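Local coordinates for protein AxyAgu115A (Amphibacillus xylanus NBRC 15112, PDB 6NPS) that probably acts as a family GH115 alpha-glucuronidase, a hemicellulase that removes glucuronic acid substituents from arabinoglucuronoxylan by hydrolysis, at residues Y714-D719 against L723-A728; R758-T763 against K767-V772. The protein carries 3 engineered substitutions. All blocks are in the same frame, centred on the assembly; numbering follows the deposited sequence.

Contact 1 of 2, residues Y714-D719 against L723-A728; sequences YHISTD and LSCSAA
Ile716, Thr718 and Ala728 carry this contact, in which the chain leaves one sheet of a beta sandwich, dips into the facing sheet as strand 723-725 and comes back to the first. Strand 714-718 and the short strand 723-725 run nearly antiparallel, 162° between their directions, but their axes come no closer than 6.8 Å. Opposite 723-725 side chains bridge the gap; the single backbone bond comes only at Ala728, where the chain has returned. Thr718 OG1 donates to Leu723 O at 2.7 Å, approaching tilted from the carbonyl plane. The hydroxyl stands between the backbone N and carbonyl carbon of its own residue (chi1 79°), a rotation that also turns CG2 inward against Leu723 CG and the sulfur of Cys725. Gln720 O is a second acceptor for OG1, whose one proton is shared or alternates between the two carbonyls. Ile716 faces inward as well: its CG2 branch meets Cys725 SG at 3.8 Å, and its CB lies 3.8 Å from Ala727 O. Further along, Ile716 N donates to Ala728 O at 2.8 Å in an almost straight bond (174° at the hydrogen). His715 CA adds a CA-H...O contact to that oxygen. Ala728 CB, though directed away, lies 4.1 Å from Ile716 O. Beyond Ala728, strand 729-732 continues beside strand 712-718, while Ser724 bonds through its backbone to Phe745 in the opposite sheet. The chemistry is thus split: methyl groups and a sulfur meet between the layers, and one polar bond at each end ties the crossing chain to the strand it left.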
loop_
_atom_site.group_PDB
_atom_site.type_symbol
_atom_site.label_atom_id
_atom_site.label_comp_id
_atom_site.label_asym_id
_atom_site.label_seq_id
_atom_site.Cartn_x
_atom_site.Cartn_y
_atom_site.Cartn_z
ATOM N N TYR A 714 -27.598 2.983 -16.395
ATOM C CA TYR A 714 -27.361 1.562 -16.577
ATOM C C TYR A 714 -28.655 0.881 -17.032
ATOM O O TYR A 714 -29.756 1.389 -16.786
ATOM C CB TYR A 714 -26.821 0.915 -15.259
ATOM C CG TYR A 714 -27.657 1.172 -14.026
ATOM C CD1 TYR A 714 -28.712 0.330 -13.694
ATOM C CD2 TYR A 714 -27.401 2.266 -13.197
ATOM C CE1 TYR A 714 -29.490 0.554 -12.558
ATOM C CE2 TYR A 714 -28.165 2.499 -12.061
ATOM C CZ TYR A 714 -29.212 1.641 -11.754
ATOM O OH TYR A 714 -29.983 1.869 -10.647
ATOM N N HIS A 715 -28.522 -0.273 -17.691
ATOM C CA HIS A 715 -29.668 -1.090 -18.110
ATOM C C HIS A 715 -29.362 -2.555 -17.809
ATOM O O HIS A 715 -28.315 -3.084 -18.210
ATOM C CB HIS A 715 -29.980 -0.889 -19.609
ATOM C CG HIS A 715 -29.884 0.546 -20.053
ATOM N ND1 HIS A 715 -30.857 1.486 -19.768
ATOM C CD2 HIS A 715 -28.906 1.209 -20.722
ATOM C CE1 HIS A 715 -30.492 2.659 -20.259
ATOM N NE2 HIS A 715 -29.311 2.520 -20.841
ATOM N N ILE A 716 -30.259 -3.211 -17.090
ATOM C CA ILE A 716 -30.061 -4.572 -16.614
ATOM C C ILE A 716 -31.086 -5.505 -17.256
ATOM O O ILE A 716 -32.288 -5.220 -17.243
ATOM C CB ILE A 716 -30.167 -4.606 -15.079
ATOM C CG1 ILE A 716 -29.066 -3.729 -14.484
ATOM C CG2 ILE A 716 -30.062 -6.027 -14.557
ATOM C CD1 ILE A 716 -29.427 -3.117 -13.131
ATOM N N SER A 717 -30.627 -6.628 -17.796
ATOM C CA SER A 717 -31.556 -7.636 -18.281
ATOM C C SER A 717 -30.991 -9.015 -17.996
ATOM O O SER A 717 -29.785 -9.175 -17.744
ATOM C CB SER A 717 -31.836 -7.480 -19.784
ATOM O OG SER A 717 -30.638 -7.685 -20.503
ATOM N N THR A 718 -31.868 -10.014 -18.008
ATOM C CA THR A 718 -31.441 -11.391 -17.819
ATOM C C THR A 718 -31.871 -12.236 -19.006
ATOM O O THR A 718 -32.742 -11.860 -19.797
ATOM C CB THR A 718 -31.980 -12.017 -16.512
ATOM O OG1 THR A 718 -33.339 -12.407 -16.706
ATOM C CG2 THR A 718 -31.896 -11.058 -15.345
ATOM N N ASP A 719 -31.238 -13.391 -19.144
ATOM C CA ASP A 719 -31.466 -14.233 -20.305
ATOM C C ASP A 719 -32.266 -15.488 -19.973
ATOM O O ASP A 719 -32.235 -16.437 -20.754
ATOM C CB ASP A 719 -30.131 -14.614 -20.939
ATOM C CG ASP A 719 -29.346 -15.621 -20.097
ATOM O OD1 ASP A 719 -29.692 -15.865 -18.906
ATOM O OD2 ASP A 719 -28.368 -16.173 -20.655
ATOM N N LEU A 723 -34.781 -15.984 -13.686
ATOM C CA LEU A 723 -33.740 -15.138 -13.093
ATOM C C LEU A 723 -34.125 -13.676 -13.282
ATOM O O LEU A 723 -34.380 -13.241 -14.411
ATOM C CB LEU A 723 -32.374 -15.415 -13.736
ATOM C CG LEU A 723 -31.144 -14.561 -13.346
ATOM C CD1 LEU A 723 -30.788 -14.771 -11.902
ATOM C CD2 LEU A 723 -29.942 -14.928 -14.255
ATOM N N SER A 724 -34.210 -12.925 -12.196
ATOM C CA SER A 724 -34.620 -11.536 -12.348
ATOM C C SER A 724 -33.887 -10.681 -11.328
ATOM O O SER A 724 -33.248 -11.191 -10.401
ATOM C CB SER A 724 -36.140 -11.398 -12.203
ATOM O OG SER A 724 -36.494 -11.687 -10.869
ATOM N N CYS A 725 -33.987 -9.360 -11.503
ATOM C CA CYS A 725 -33.345 -8.400 -10.613
ATOM C C CYS A 725 -34.330 -7.344 -10.142
ATOM O O CYS A 725 -35.393 -7.151 -10.731
ATOM C CB CYS A 725 -32.140 -7.711 -11.260
ATOM S SG CYS A 725 -30.990 -8.761 -12.115
ATOM N N SER A 726 -33.921 -6.614 -9.097
ATOM C CA SER A 726 -34.777 -5.585 -8.518
ATOM C C SER A 726 -34.940 -4.366 -9.417
ATOM O O SER A 726 -35.798 -3.527 -9.131
ATOM C CB SER A 726 -34.254 -5.156 -7.131
ATOM O OG SER A 726 -32.845 -4.892 -7.083
ATOM N N ALA A 727 -34.185 -4.261 -10.510
ATOM C CA ALA A 727 -34.226 -3.064 -11.327
ATOM C C ALA A 727 -33.971 -3.468 -12.763
ATOM O O ALA A 727 -33.325 -4.484 -13.025
ATOM C CB ALA A 727 -33.189 -2.019 -10.866
ATOM N N ALA A 728 -34.507 -2.675 -13.694
ATOM C CA ALA A 728 -34.190 -2.791 -15.111
ATOM C C ALA A 728 -33.408 -1.599 -15.636
ATOM O O ALA A 728 -32.575 -1.767 -16.522
ATOM C CB ALA A 728 -35.473 -2.932 -15.950
#

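Contact 2 of 2, residues R758-T763 against K767-V772; sequences RITVKT and KVTIVV
Ile759 and Ile770 pair at the apolar centre, their CB atoms 4.0 Å apart on the buried face of an antiparallel hairpin. Ile759 sends CD1 to within 3.6 Å of Val772 CG2, its CG1 lying beside its own backbone N (chi1 -56°), and the side chains cross obliquely. Val761 and Val768 extend the same face, which packs on Val668 and Ile670 of the other sheet and on Leu723. Two hydrogen-bonded pairs form the ladder: Ile759 with Ile770, where Ile770 N reaches Ile759 O at 2.7 Å, and Val761 with Val768, both N-to-O bonds 2.8 Å long. The opposite face is mostly polar, with Val771 among its residues. Thr760 and Thr769, a non-hydrogen-bonded pair, leave their OG1 atoms 4.4 Å apart, and one water bonds to both hydroxyls. Thr760 CG2 rests on Lys767 CD at 3.6 Å. Farther out, the guanidinium of Arg758 has Val771 CG2 over one face, 3.7 Å from CZ, while the aliphatic parts of Lys762 and Lys767 lie side by side. Buried branched side chains on one face and mainly hydroxyls and charged chains on the other make this an amphipathic hairpin, its apolar side turned to the sandwich interior.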
loop_
_atom_site.group_PDB
_atom_site.type_symbol
_atom_site.label_atom_id
_atom_site.label_comp_id
_atom_site.label_asym_id
_atom_site.label_seq_id
_atom_site.Cartn_x
_atom_site.Cartn_y
_atom_site.Cartn_z
ATOM N N ARG A 758 -27.616 -15.743 -17.011
ATOM C CA ARG A 758 -26.705 -14.611 -17.133
ATOM C C ARG A 758 -27.463 -13.301 -17.019
ATOM O O ARG A 758 -28.545 -13.137 -17.603
ATOM C CB ARG A 758 -25.934 -14.649 -18.463
ATOM C CG ARG A 758 -24.961 -15.814 -18.565
ATOM C CD ARG A 758 -24.491 -16.040 -20.000
ATOM N NE ARG A 758 -23.059 -15.808 -20.116
ATOM C CZ ARG A 758 -22.122 -16.701 -19.804
ATOM N NH1 ARG A 758 -22.460 -17.915 -19.372
ATOM N NH2 ARG A 758 -20.837 -16.374 -19.931
ATOM N N ILE A 759 -26.886 -12.379 -16.259
ATOM C CA ILE A 759 -27.377 -11.016 -16.131
ATOM C C ILE A 759 -26.471 -10.115 -16.964
ATOM O O ILE A 759 -25.237 -10.205 -16.872
ATOM C CB ILE A 759 -27.373 -10.570 -14.652
ATOM C CG1 ILE A 759 -28.192 -11.527 -13.774
ATOM C CG2 ILE A 759 -27.805 -9.085 -14.516
ATOM C CD1 ILE A 759 -27.853 -11.379 -12.293
ATOM N N THR A 760 -27.061 -9.235 -17.757
ATOM C CA THR A 760 -26.291 -8.282 -18.541
ATOM C C THR A 760 -26.499 -6.874 -17.987
ATOM O O THR A 760 -27.637 -6.426 -17.832
ATOM C CB THR A 760 -26.688 -8.353 -20.006
ATOM O OG1 THR A 760 -26.163 -9.566 -20.563
ATOM C CG2 THR A 760 -26.114 -7.135 -20.764
ATOM N N VAL A 761 -25.403 -6.187 -17.666
ATOM C CA VAL A 761 -25.453 -4.822 -17.142
ATOM C C VAL A 761 -24.775 -3.917 -18.162
ATOM O O VAL A 761 -23.546 -3.974 -18.326
ATOM C CB VAL A 761 -24.755 -4.679 -15.790
ATOM C CG1 VAL A 761 -24.915 -3.237 -15.296
ATOM C CG2 VAL A 761 -25.322 -5.676 -14.790
ATOM N N LYS A 762 -25.549 -3.045 -18.797
ATOM C CA LYS A 762 -25.006 -2.120 -19.777
ATOM C C LYS A 762 -24.803 -0.760 -19.127
ATOM O O LYS A 762 -25.686 -0.260 -18.413
ATOM C CB LYS A 762 -25.898 -2.033 -21.016
ATOM C CG LYS A 762 -25.641 -3.232 -21.906
ATOM C CD LYS A 762 -26.165 -3.083 -23.324
ATOM C CE LYS A 762 -27.507 -2.382 -23.354
ATOM N NZ LYS A 762 -28.662 -3.330 -23.422
ATOM N N THR A 763 -23.606 -0.193 -19.329
ATOM C CA THR A 763 -23.223 1.093 -18.766
ATOM C C THR A 763 -22.820 2.015 -19.912
ATOM O O THR A 763 -22.707 1.556 -21.057
ATOM C CB THR A 763 -22.058 0.939 -17.787
ATOM O OG1 THR A 763 -20.860 0.735 -18.543
ATOM C CG2 THR A 763 -22.283 -0.236 -16.802
ATOM N N LYS A 767 -20.154 -3.170 -20.991
ATOM C CA LYS A 767 -21.162 -4.168 -20.658
ATOM C C LYS A 767 -20.529 -5.201 -19.744
ATOM O O LYS A 767 -19.455 -5.713 -20.066
ATOM C CB LYS A 767 -21.671 -4.841 -21.943
ATOM C CG LYS A 767 -22.573 -6.011 -21.685
ATOM C CD LYS A 767 -23.395 -6.373 -22.928
ATOM C CE LYS A 767 -22.657 -6.075 -24.197
ATOM N NZ LYS A 767 -23.102 -6.948 -25.319
ATOM N N VAL A 768 -21.158 -5.484 -18.617
ATOM C CA VAL A 768 -20.684 -6.502 -17.676
ATOM C C VAL A 768 -21.676 -7.657 -17.713
ATOM O O VAL A 768 -22.891 -7.440 -17.612
ATOM C CB VAL A 768 -20.530 -5.939 -16.253
ATOM C CG1 VAL A 768 -20.143 -7.063 -15.247
ATOM C CG2 VAL A 768 -19.429 -4.819 -16.230
ATOM N N THR A 769 -21.177 -8.879 -17.870
ATOM C CA THR A 769 -22.029 -10.057 -17.759
ATOM C C THR A 769 -21.806 -10.700 -16.396
ATOM O O THR A 769 -20.659 -10.880 -15.967
ATOM C CB THR A 769 -21.701 -10.997 -18.910
ATOM O OG1 THR A 769 -21.856 -10.244 -20.114
ATOM C CG2 THR A 769 -22.607 -12.193 -18.953
ATOM N N ILE A 770 -22.888 -10.961 -15.674
ATOM C CA ILE A 770 -22.812 -11.631 -14.381
ATOM C C ILE A 770 -23.347 -13.044 -14.563
ATOM O O ILE A 770 -24.499 -13.232 -15.001
ATOM C CB ILE A 770 -23.593 -10.860 -13.312
ATOM C CG1 ILE A 770 -22.997 -9.470 -13.144
ATOM C CG2 ILE A 770 -23.641 -11.634 -11.985
ATOM C CD1 ILE A 770 -23.646 -8.682 -12.046
ATOM N N VAL A 771 -22.502 -14.047 -14.309
ATOM C CA VAL A 771 -22.909 -15.434 -14.520
ATOM C C VAL A 771 -23.464 -15.974 -13.217
ATOM O O VAL A 771 -22.825 -15.855 -12.167
ATOM C CB VAL A 771 -21.752 -16.303 -15.023
ATOM C CG1 VAL A 771 -22.269 -17.762 -15.229
ATOM C CG2 VAL A 771 -21.224 -15.725 -16.350
ATOM N N VAL A 772 -24.659 -16.563 -13.280
ATOM C CA VAL A 772 -25.364 -16.975 -12.071
ATOM C C VAL A 772 -25.624 -18.475 -12.152
ATOM O O VAL A 772 -26.667 -18.902 -12.662
ATOM C CB VAL A 772 -26.660 -16.171 -11.884
ATOM C CG1 VAL A 772 -27.362 -16.523 -10.533
ATOM C CG2 VAL A 772 -26.363 -14.657 -11.967
HETATM O O HOH W 1 -23.816 -10.499 -21.651
#

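Contact 1 closes before contact 2 opens along the chain, and their centres lie about 9 Å apart, some 48 to 49 Å from the centre of the chain. They share one sheet, in which strand 712-718 lies between strands 729-732 and 754-763, and strand 766-775 follows on the far side of 754-763. Among the bonds that join them are Ser717 O to Thr760 N at 2.7 Å and Asp719 OD1 to Arg758 N at 2.8 Å, with a backbone bond between His715 and Lys762. Contact 2 thus supplies lateral pairing within the sheet, whereas contact 1 links that sheet to the facing one through 723-725. Together they build part of a beta sandwich far from the middle of the chain.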